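Local coordinates for protein probable amino acid aminotransferase (Mycobacterium tuberculosis, PDB 6Q1R) that belongs to the class IV aminotransferase family, is probably an amino acid aminotransferase, and holds pyridoxal-5'-phosphate between its two alpha/beta domains, at residues Ser188-Ala193 with Gln248-Val253; Val182-Arg187 with Tyr212-Gly217; Ala116-Ala121 with Ser255-Ala260. All coordinates share one frame; numbering follows the deposited sequence.

Contact 1: residues Ser188-Ala193 with Gln248-Val253; sequences STVVIA and QGIWLV. With PLP (pyridoxal-5'-phosphate), chain H.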
loop_
_atom_site.group_PDB
_atom_site.type_symbol
_atom_site.label_atom_id
_atom_site.label_comp_id
_atom_site.label_asym_id
_atom_site.label_seq_id
_atom_site.Cartn_x
_atom_site.Cartn_y
_atom_site.Cartn_z
ATOM N N SER B 188 -5.058 -12.903 6.891
ATOM C CA SER B 188 -4.993 -14.274 7.380
ATOM C C SER B 188 -4.592 -15.196 6.239
ATOM O O SER B 188 -4.697 -14.845 5.061
ATOM C CB SER B 188 -6.335 -14.726 7.970
ATOM O OG SER B 188 -6.612 -14.087 9.205
ATOM N N THR B 189 -4.123 -16.385 6.612
ATOM C CA THR B 189 -3.807 -17.456 5.679
ATOM C C THR B 189 -4.840 -18.569 5.816
ATOM O O THR B 189 -5.254 -18.911 6.930
ATOM C CB THR B 189 -2.393 -17.999 5.907
ATOM O OG1 THR B 189 -2.352 -19.390 5.570
ATOM C CG2 THR B 189 -1.967 -17.812 7.351
ATOM N N VAL B 190 -5.260 -19.124 4.679
ATOM C CA VAL B 190 -6.334 -20.113 4.626
ATOM C C VAL B 190 -5.768 -21.510 4.860
ATOM O O VAL B 190 -4.773 -21.903 4.239
ATOM C CB VAL B 190 -7.073 -20.048 3.279
ATOM C CG1 VAL B 190 -8.087 -21.175 3.180
ATOM C CG2 VAL B 190 -7.753 -18.699 3.107
ATOM N N VAL B 191 -6.417 -22.266 5.750
ATOM C CA VAL B 191 -6.060 -23.650 6.045
ATOM C C VAL B 191 -7.314 -24.508 5.930
ATOM O O VAL B 191 -8.392 -24.109 6.381
ATOM C CB VAL B 191 -5.433 -23.790 7.449
ATOM C CG1 VAL B 191 -5.050 -25.233 7.721
ATOM C CG2 VAL B 191 -4.220 -22.888 7.578
ATOM N N ILE B 192 -7.168 -25.694 5.337
ATOM C CA ILE B 192 -8.293 -26.573 5.038
ATOM C C ILE B 192 -8.074 -27.919 5.714
ATOM O O ILE B 192 -6.939 -28.336 5.965
ATOM C CB ILE B 192 -8.494 -26.741 3.512
ATOM C CG1 ILE B 192 -9.928 -26.397 3.132
ATOM C CG2 ILE B 192 -8.171 -28.153 3.048
ATOM C CD1 ILE B 192 -10.306 -24.993 3.492
ATOM N N ALA B 193 -9.180 -28.587 6.034
ATOM C CA ALA B 193 -9.169 -29.931 6.593
ATOM C C ALA B 193 -9.888 -30.887 5.652
ATOM O O ALA B 193 -10.931 -30.545 5.087
ATOM C CB ALA B 193 -9.828 -29.959 7.974
ATOM N N GLN B 248 -13.996 -30.307 5.226
ATOM C CA GLN B 248 -14.564 -30.517 6.549
ATOM C C GLN B 248 -14.368 -29.317 7.467
ATOM O O GLN B 248 -15.016 -29.244 8.517
ATOM C CB GLN B 248 -13.965 -31.768 7.198
ATOM C CG GLN B 248 -14.330 -33.048 6.465
ATOM C CD GLN B 248 -14.028 -34.298 7.268
ATOM O OE1 GLN B 248 -13.718 -34.225 8.457
ATOM N NE2 GLN B 248 -14.078 -35.454 6.610
ATOM N N GLY B 249 -13.472 -28.398 7.116
ATOM C CA GLY B 249 -13.307 -27.183 7.885
ATOM C C GLY B 249 -12.453 -26.137 7.199
ATOM O O GLY B 249 -11.523 -26.465 6.457
ATOM N N ILE B 250 -12.765 -24.866 7.445
ATOM C CA ILE B 250 -12.003 -23.739 6.922
ATOM C C ILE B 250 -11.630 -22.835 8.087
ATOM O O ILE B 250 -12.455 -22.568 8.967
ATOM C CB ILE B 250 -12.800 -22.949 5.862
ATOM C CG1 ILE B 250 -13.404 -23.903 4.827
ATOM C CG2 ILE B 250 -11.918 -21.885 5.206
ATOM C CD1 ILE B 250 -14.267 -23.218 3.786
ATOM N N TRP B 251 -10.386 -22.369 8.097
ATOM C CA TRP B 251 -9.916 -21.480 9.145
ATOM C C TRP B 251 -9.121 -20.343 8.533
ATOM O O TRP B 251 -8.473 -20.502 7.495
ATOM C CB TRP B 251 -9.052 -22.216 10.169
ATOM C CG TRP B 251 -9.816 -23.203 10.981
ATOM C CD1 TRP B 251 -10.439 -22.978 12.173
ATOM C CD2 TRP B 251 -10.062 -24.572 10.650
ATOM N NE1 TRP B 251 -11.044 -24.128 12.614
ATOM C CE2 TRP B 251 -10.828 -25.122 11.695
ATOM C CE3 TRP B 251 -9.702 -25.388 9.574
ATOM C CZ2 TRP B 251 -11.241 -26.451 11.697
ATOM C CZ3 TRP B 251 -10.112 -26.707 9.577
ATOM C CH2 TRP B 251 -10.874 -27.226 10.629
ATOM N N LEU B 252 -9.195 -19.187 9.180
ATOM C CA LEU B 252 -8.332 -18.055 8.876
ATOM C C LEU B 252 -7.322 -17.940 10.009
ATOM O O LEU B 252 -7.677 -17.576 11.136
ATOM C CB LEU B 252 -9.148 -16.778 8.700
ATOM C CG LEU B 252 -10.087 -16.833 7.496
ATOM C CD1 LEU B 252 -10.858 -15.536 7.358
ATOM C CD2 LEU B 252 -9.305 -17.146 6.226
ATOM N N VAL B 253 -6.074 -18.260 9.711
ATOM C CA VAL B 253 -5.020 -18.367 10.711
ATOM C C VAL B 253 -4.142 -17.127 10.641
ATOM O O VAL B 253 -3.827 -16.637 9.551
ATOM C CB VAL B 253 -4.203 -19.655 10.495
ATOM C CG1 VAL B 253 -3.194 -19.848 11.607
ATOM C CG2 VAL B 253 -5.140 -20.842 10.413
HETATM N N1 PLP H . -2.053 -12.693 5.311
HETATM C C2 PLP H . -1.784 -11.368 5.242
HETATM C C2A PLP H . -2.176 -10.567 4.027
HETATM C C3 PLP H . -1.096 -10.703 6.376
HETATM O O3 PLP H . -0.802 -9.371 6.351
HETATM C C4 PLP H . -0.737 -11.526 7.553
HETATM C C4A PLP H . -0.027 -10.846 8.660
HETATM C C5 PLP H . -1.078 -12.974 7.502
HETATM C C6 PLP H . -1.727 -13.458 6.367
HETATM C C5A PLP H . -0.775 -13.940 8.629
HETATM O O4P PLP H . 0.585 -13.918 9.059
HETATM P P PLP H . 0.970 -14.597 10.469
HETATM O O1P PLP H . 0.318 -13.766 11.549
HETATM O O2P PLP H . 2.470 -14.596 10.637
HETATM O O3P PLP H . 0.475 -16.024 10.492
#
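Thr-189 and Val-253 begin the antiparallel pairing of strands 189-193 and 249-253 within the mixed sheet of the class IV aminotransferase fold. This end is tight: Thr-189 N donates to Val-253 O over 3.0 Å in a nearly straight bond (172° at the hydrogen), and Val-253 N returns one to Thr-189 O. Just ahead of the strand, Ser-188 C lies 3.4 Å from C6 of pyridoxal-5'-phosphate. Beta-branched residues suit such extended chain, their methyls filling both faces. On the Thr-189 face, Val-191 CG2 and Val-253 CG2 meet at 3.6 Å, each anti to its own carbonyl carbon and beneath helix 218-229. On the other face Ile-192 CD1 lies 3.5 Å from Ile-250 CG1, the two side chains running the same way, and Val-190 packs alongside Leu-252. The far end is less buried: Gln-248 N still donates to Ala-193 O over 3.1 Å, but the extended Gln-248 side chain leads its amide away from the strand pair. Gly-249, lacking a side chain, lets the indole of Trp-251 lie across it; at the edge of that ring, in its plane, sits Ala-193 CB, 3.6 Å from Trp-251 CZ3.

Contact 2: residues Val182-Arg187 with Tyr212-Gly217; sequences VLEGPR and YPILRG. With PLP (pyridoxal-5'-phosphate), chain H.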
loop_
_atom_site.group_PDB
_atom_site.type_symbol
_atom_site.label_atom_id
_atom_site.label_comp_id
_atom_site.label_asym_id
_atom_site.label_seq_id
_atom_site.Cartn_x
_atom_site.Cartn_y
_atom_site.Cartn_z
ATOM N N VAL B 182 -7.621 -20.448 -4.830
ATOM C CA VAL B 182 -7.680 -19.761 -3.543
ATOM C C VAL B 182 -6.314 -19.194 -3.186
ATOM O O VAL B 182 -5.294 -19.892 -3.261
ATOM C CB VAL B 182 -8.183 -20.715 -2.451
ATOM C CG1 VAL B 182 -8.164 -20.025 -1.090
ATOM C CG2 VAL B 182 -9.572 -21.222 -2.800
ATOM N N LEU B 183 -6.291 -17.923 -2.765
ATOM C CA LEU B 183 -5.045 -17.245 -2.447
ATOM C C LEU B 183 -4.913 -17.127 -0.939
ATOM O O LEU B 183 -4.292 -18.000 -0.301
ATOM C CB LEU B 183 -5.003 -15.889 -3.165
ATOM C CG LEU B 183 -4.895 -15.938 -4.688
ATOM C CD1 LEU B 183 -5.096 -14.557 -5.281
ATOM C CD2 LEU B 183 -3.546 -16.499 -5.093
ATOM N N GLU B 184 -5.465 -16.095 -0.313
ATOM C CA GLU B 184 -5.319 -15.888 1.121
ATOM C C GLU B 184 -6.377 -14.884 1.553
ATOM O O GLU B 184 -7.145 -14.374 0.734
ATOM C CB GLU B 184 -3.920 -15.392 1.489
ATOM C CG GLU B 184 -3.588 -14.019 0.925
ATOM C CD GLU B 184 -2.246 -13.500 1.402
ATOM O OE1 GLU B 184 -1.640 -14.140 2.287
ATOM O OE2 GLU B 184 -1.794 -12.456 0.884
ATOM N N GLY B 185 -6.411 -14.602 2.848
ATOM C CA GLY B 185 -7.237 -13.536 3.355
ATOM C C GLY B 185 -6.473 -12.229 3.407
ATOM O O GLY B 185 -5.238 -12.202 3.357
ATOM N N PRO B 186 -7.197 -11.111 3.499
ATOM C CA PRO B 186 -6.516 -9.812 3.632
ATOM C C PRO B 186 -5.697 -9.677 4.911
ATOM O O PRO B 186 -4.800 -8.826 4.965
ATOM C CB PRO B 186 -7.674 -8.803 3.587
ATOM C CG PRO B 186 -8.887 -9.593 3.978
ATOM C CD PRO B 186 -8.660 -10.973 3.442
ATOM N N ARG B 187 -5.966 -10.493 5.939
ATOM C CA ARG B 187 -5.161 -10.462 7.155
ATOM C C ARG B 187 -4.920 -11.863 7.714
ATOM O O ARG B 187 -4.596 -12.000 8.901
ATOM C CB ARG B 187 -5.812 -9.583 8.233
ATOM C CG ARG B 187 -7.237 -9.986 8.584
ATOM C CD ARG B 187 -7.914 -8.944 9.466
ATOM N NE ARG B 187 -9.343 -9.206 9.639
ATOM C CZ ARG B 187 -10.192 -8.355 10.209
ATOM N NH1 ARG B 187 -9.754 -7.188 10.662
ATOM N NH2 ARG B 187 -11.474 -8.666 10.328
ATOM N N TYR B 212 2.536 -18.922 -4.681
ATOM C CA TYR B 212 1.490 -18.026 -5.148
ATOM C C TYR B 212 1.749 -16.609 -4.637
ATOM O O TYR B 212 2.502 -16.412 -3.680
ATOM C CB TYR B 212 0.116 -18.509 -4.667
ATOM C CG TYR B 212 -0.450 -19.702 -5.411
ATOM C CD1 TYR B 212 0.218 -20.250 -6.501
ATOM C CD2 TYR B 212 -1.670 -20.264 -5.038
ATOM C CE1 TYR B 212 -0.298 -21.331 -7.185
ATOM C CE2 TYR B 212 -2.196 -21.348 -5.721
ATOM C CZ TYR B 212 -1.502 -21.875 -6.793
ATOM O OH TYR B 212 -2.008 -22.949 -7.484
ATOM N N PRO B 213 1.120 -15.598 -5.252
ATOM C CA PRO B 213 1.289 -14.224 -4.755
ATOM C C PRO B 213 0.660 -14.001 -3.385
ATOM O O PRO B 213 -0.267 -13.197 -3.240
ATOM C CB PRO B 213 0.601 -13.377 -5.834
ATOM C CG PRO B 213 -0.382 -14.303 -6.473
ATOM C CD PRO B 213 0.302 -15.640 -6.479
ATOM N N ILE B 214 1.166 -14.713 -2.372
ATOM C CA ILE B 214 0.656 -14.649 -1.007
ATOM C C ILE B 214 1.833 -14.677 -0.036
ATOM O O ILE B 214 2.950 -15.070 -0.386
ATOM C CB ILE B 214 -0.321 -15.808 -0.688
ATOM C CG1 ILE B 214 0.397 -17.152 -0.822
ATOM C CG2 ILE B 214 -1.559 -15.757 -1.579
ATOM C CD1 ILE B 214 -0.399 -18.330 -0.334
ATOM N N LEU B 215 1.567 -14.261 1.202
ATOM C CA LEU B 215 2.554 -14.349 2.268
ATOM C C LEU B 215 2.634 -15.768 2.825
ATOM O O LEU B 215 1.685 -16.552 2.738
ATOM C CB LEU B 215 2.217 -13.400 3.418
ATOM C CG LEU B 215 2.784 -11.981 3.466
ATOM C CD1 LEU B 215 2.200 -11.083 2.371
ATOM C CD2 LEU B 215 2.594 -11.389 4.864
ATOM N N ARG B 216 3.792 -16.096 3.399
ATOM C CA ARG B 216 3.966 -17.318 4.179
ATOM C C ARG B 216 3.654 -17.024 5.645
ATOM O O ARG B 216 4.297 -16.164 6.259
ATOM C CB ARG B 216 5.380 -17.877 4.021
ATOM N N GLY B 217 2.676 -17.739 6.199
ATOM C CA GLY B 217 2.218 -17.483 7.562
ATOM C C GLY B 217 3.084 -18.145 8.625
ATOM O O GLY B 217 3.338 -19.354 8.572
HETATM N N1 PLP H . -2.053 -12.693 5.311
HETATM C C2 PLP H . -1.784 -11.368 5.242
HETATM C C2A PLP H . -2.176 -10.567 4.027
HETATM C C3 PLP H . -1.096 -10.703 6.376
HETATM O O3 PLP H . -0.802 -9.371 6.351
HETATM C C4 PLP H . -0.737 -11.526 7.553
HETATM C C4A PLP H . -0.027 -10.846 8.660
HETATM C C5 PLP H . -1.078 -12.974 7.502
HETATM C C6 PLP H . -1.727 -13.458 6.367
HETATM C C5A PLP H . -0.775 -13.940 8.629
HETATM O O4P PLP H . 0.585 -13.918 9.059
HETATM P P PLP H . 0.970 -14.597 10.469
HETATM O O1P PLP H . 0.318 -13.766 11.549
HETATM O O2P PLP H . 2.470 -14.596 10.637
HETATM O O3P PLP H . 0.475 -16.024 10.492
#
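Glu-184 and Ile-214 lie alongside with their side chains running antiparallel, joining two loops beside the pyridine N1 of the cofactor. With CG lodged between its backbone N and carbonyl carbon (chi1 64°) and the chain extended beyond, Glu-184 runs straight along the isoleucine. Its CB and CG rest on the methyl Ile-214 CG2, the CG contact being 3.7 Å; CD then passes the branch point Ile-214 CB. At the tip, OE2 lies 3.7 Å from C2A of pyridoxal-5'-phosphate, whereas OE1 stands 3.4 Å from its N1, out of the ring plane, and takes a weak hydrogen bond of 3.4 Å from Leu-215 N. Behind, Leu-183 CB touches the same Ile-214 methyl at 3.8 Å and Leu-183 CD2 reaches Pro-213 CG, extending the apolar packing round Ile-214. Pro-213 centres an inverse gamma turn, a bend its ring suits. The two loops also enclose the cofactor ring: Leu-215 CD2 stands 4.0 Å over C3 of pyridoxal-5'-phosphate on one face, and Arg-187 C lies 3.8 Å from C6 on the opposite one. A carboxylate this near N1, held by apolar packing and a weak backbone bond, would be consistent with a protonated N1, as in relatives of this fold.

Contact 3: residues Ala116-Ala121 with Ser255-Ala260; sequences ARVIGA and SMTLAA. With PLP (pyridoxal-5'-phosphate), chain H.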
loop_
_atom_site.group_PDB
_atom_site.type_symbol
_atom_site.label_atom_id
_atom_site.label_comp_id
_atom_site.label_asym_id
_atom_site.label_seq_id
_atom_site.Cartn_x
_atom_site.Cartn_y
_atom_site.Cartn_z
ATOM N N ALA B 116 -11.184 -6.606 20.760
ATOM C CA ALA B 116 -12.217 -7.550 21.170
ATOM C C ALA B 116 -12.775 -8.348 20.002
ATOM O O ALA B 116 -13.319 -9.436 20.217
ATOM C CB ALA B 116 -13.353 -6.812 21.877
ATOM N N ARG B 117 -12.652 -7.831 18.775
ATOM C CA ARG B 117 -13.140 -8.554 17.605
ATOM C C ARG B 117 -12.459 -9.910 17.467
ATOM O O ARG B 117 -13.106 -10.903 17.112
ATOM C CB ARG B 117 -12.918 -7.707 16.349
ATOM C CG ARG B 117 -13.406 -8.329 15.043
ATOM C CD ARG B 117 -12.263 -8.988 14.282
ATOM N NE ARG B 117 -11.054 -8.171 14.321
ATOM C CZ ARG B 117 -9.865 -8.571 13.882
ATOM N NH1 ARG B 117 -8.817 -7.760 13.964
ATOM N NH2 ARG B 117 -9.720 -9.788 13.369
ATOM N N VAL B 118 -11.157 -9.976 17.760
ATOM C CA VAL B 118 -10.437 -11.238 17.619
ATOM C C VAL B 118 -10.911 -12.241 18.663
ATOM O O VAL B 118 -10.968 -13.446 18.390
ATOM C CB VAL B 118 -8.911 -11.021 17.677
ATOM C CG1 VAL B 118 -8.551 -9.564 17.378
ATOM C CG2 VAL B 118 -8.332 -11.488 19.005
ATOM N N ILE B 119 -11.261 -11.776 19.865
ATOM C CA ILE B 119 -11.700 -12.700 20.905
ATOM C C ILE B 119 -13.005 -13.364 20.487
ATOM O O ILE B 119 -13.243 -14.543 20.776
ATOM C CB ILE B 119 -11.838 -11.973 22.255
ATOM C CG1 ILE B 119 -10.572 -11.166 22.563
ATOM C CG2 ILE B 119 -12.094 -12.978 23.370
ATOM C CD1 ILE B 119 -9.319 -12.000 22.729
ATOM N N GLY B 120 -13.881 -12.611 19.818
ATOM C CA GLY B 120 -15.094 -13.205 19.283
ATOM C C GLY B 120 -14.820 -14.123 18.105
ATOM O O GLY B 120 -15.432 -15.188 17.982
ATOM N N ALA B 121 -13.899 -13.720 17.221
ATOM C CA ALA B 121 -13.576 -14.540 16.056
ATOM C C ALA B 121 -12.979 -15.875 16.477
ATOM O O ALA B 121 -13.276 -16.914 15.876
ATOM C CB ALA B 121 -12.617 -13.788 15.137
ATOM N N SER B 255 -1.346 -14.461 13.439
ATOM C CA SER B 255 -0.652 -14.364 14.719
ATOM C C SER B 255 -1.553 -13.793 15.802
ATOM O O SER B 255 -1.431 -14.172 16.974
ATOM C CB SER B 255 0.602 -13.505 14.579
ATOM O OG SER B 255 1.523 -14.108 13.690
ATOM N N MET B 256 -2.447 -12.877 15.435
ATOM C CA MET B 256 -3.344 -12.233 16.386
ATOM C C MET B 256 -4.609 -13.065 16.589
ATOM O O MET B 256 -4.899 -13.511 17.704
ATOM C CB MET B 256 -3.669 -10.818 15.890
ATOM C CG MET B 256 -4.269 -9.900 16.934
ATOM S SD MET B 256 -3.340 -9.965 18.478
ATOM C CE MET B 256 -1.702 -9.486 17.926
ATOM N N THR B 257 -5.369 -13.276 15.517
ATOM C CA THR B 257 -6.510 -14.187 15.526
ATOM C C THR B 257 -5.972 -15.585 15.265
ATOM O O THR B 257 -5.725 -15.954 14.116
ATOM C CB THR B 257 -7.527 -13.791 14.463
ATOM O OG1 THR B 257 -7.593 -12.363 14.360
ATOM C CG2 THR B 257 -8.897 -14.336 14.822
ATOM N N LEU B 258 -5.769 -16.362 16.332
ATOM C CA LEU B 258 -5.068 -17.638 16.192
ATOM C C LEU B 258 -5.762 -18.548 15.185
ATOM O O LEU B 258 -5.157 -18.972 14.194
ATOM C CB LEU B 258 -4.926 -18.333 17.548
ATOM C CG LEU B 258 -3.926 -17.737 18.538
ATOM C CD1 LEU B 258 -2.652 -17.362 17.803
ATOM C CD2 LEU B 258 -4.480 -16.550 19.266
ATOM N N ALA B 259 -7.037 -18.849 15.412
ATOM C CA ALA B 259 -7.772 -19.712 14.492
ATOM C C ALA B 259 -9.234 -19.297 14.501
ATOM O O ALA B 259 -9.947 -19.547 15.478
ATOM C CB ALA B 259 -7.617 -21.181 14.877
ATOM N N ALA B 260 -9.673 -18.675 13.410
ATOM C CA ALA B 260 -11.059 -18.259 13.227
ATOM C C ALA B 260 -11.692 -19.181 12.189
ATOM O O ALA B 260 -11.316 -19.152 11.013
ATOM C CB ALA B 260 -11.138 -16.795 12.803
HETATM N N1 PLP H . -2.053 -12.693 5.311
HETATM C C2 PLP H . -1.784 -11.368 5.242
HETATM C C2A PLP H . -2.176 -10.567 4.027
HETATM C C3 PLP H . -1.096 -10.703 6.376
HETATM O O3 PLP H . -0.802 -9.371 6.351
HETATM C C4 PLP H . -0.737 -11.526 7.553
HETATM C C4A PLP H . -0.027 -10.846 8.660
HETATM C C5 PLP H . -1.078 -12.974 7.502
HETATM C C6 PLP H . -1.727 -13.458 6.367
HETATM C C5A PLP H . -0.775 -13.940 8.629
HETATM O O4P PLP H . 0.585 -13.918 9.059
HETATM P P PLP H . 0.970 -14.597 10.469
HETATM O O1P PLP H . 0.318 -13.766 11.549
HETATM O O2P PLP H . 2.470 -14.596 10.637
HETATM O O3P PLP H . 0.475 -16.024 10.492
#
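Val-118 and Ala-121, one turn apart on helix 116-124, bring their CA atoms close to the chain that leads into strand 259-265: Val-118 CA is 5.3 Å from Thr-257 CA, and Ala-121 CA is equally near Ala-260 CA. The small alanines permit this approach, Ala-121 CB meeting Ala-260 CB at 4.1 Å. Thr-257 turns both branches to the helix, between Val-118 and Ala-121. Its methyl CG2, roughly anti to the backbone N, touches Ala-121 CB at 3.8 Å, while OG1, on the other branch, comes 3.8 Å from Val-118 CB. Arg-117, bent at chi2 and chi3, curls back across Thr-257 at about a right angle, placing NH2 3.5 Å from Thr-257 OG1. Val-118 CG1 sits under the guanidinium, 3.8 Å from its plane and over its centre, and also packs loosely against Met-256 CG. The helix also holds the loop through Arg-122 NH2, which hydrogen-bonds Met-256 O. Just ahead of this turn in the chain stands Ser-255, whose N donates to O1P of pyridoxal-5'-phosphate over 2.6 Å. With Thr-218, Thr-219 and Arg-52, which also hydrogen-bond the cofactor, it probably makes up the phosphate-binding cup familiar in pyridoxal-phosphate enzymes.

Overall arrangement
All three contacts converge on pyridoxal-5'-phosphate from different sides: contact 2 flanks its ring and N1, contact 1 comes up to C6, and the loop of contact 3 grips the phosphate. Contacts 1 and 2 have centres about 12 Å apart and interlock along the chain; Thr-189 CG2 packs 4.2 Å from Gly-217 CA. Contact 1, nested inside the loop closed by contact 3, joins it through the sheet, where Leu-252 N lies 2.8 Å from Ala-260 O, a probable hydrogen bond between neighbouring strands. Contacts 2 and 3 are more distant, about 18 Å between centres, though the like-charged Arg-187 NH1 and Arg-117 NH1 are modelled 3.5 Å apart.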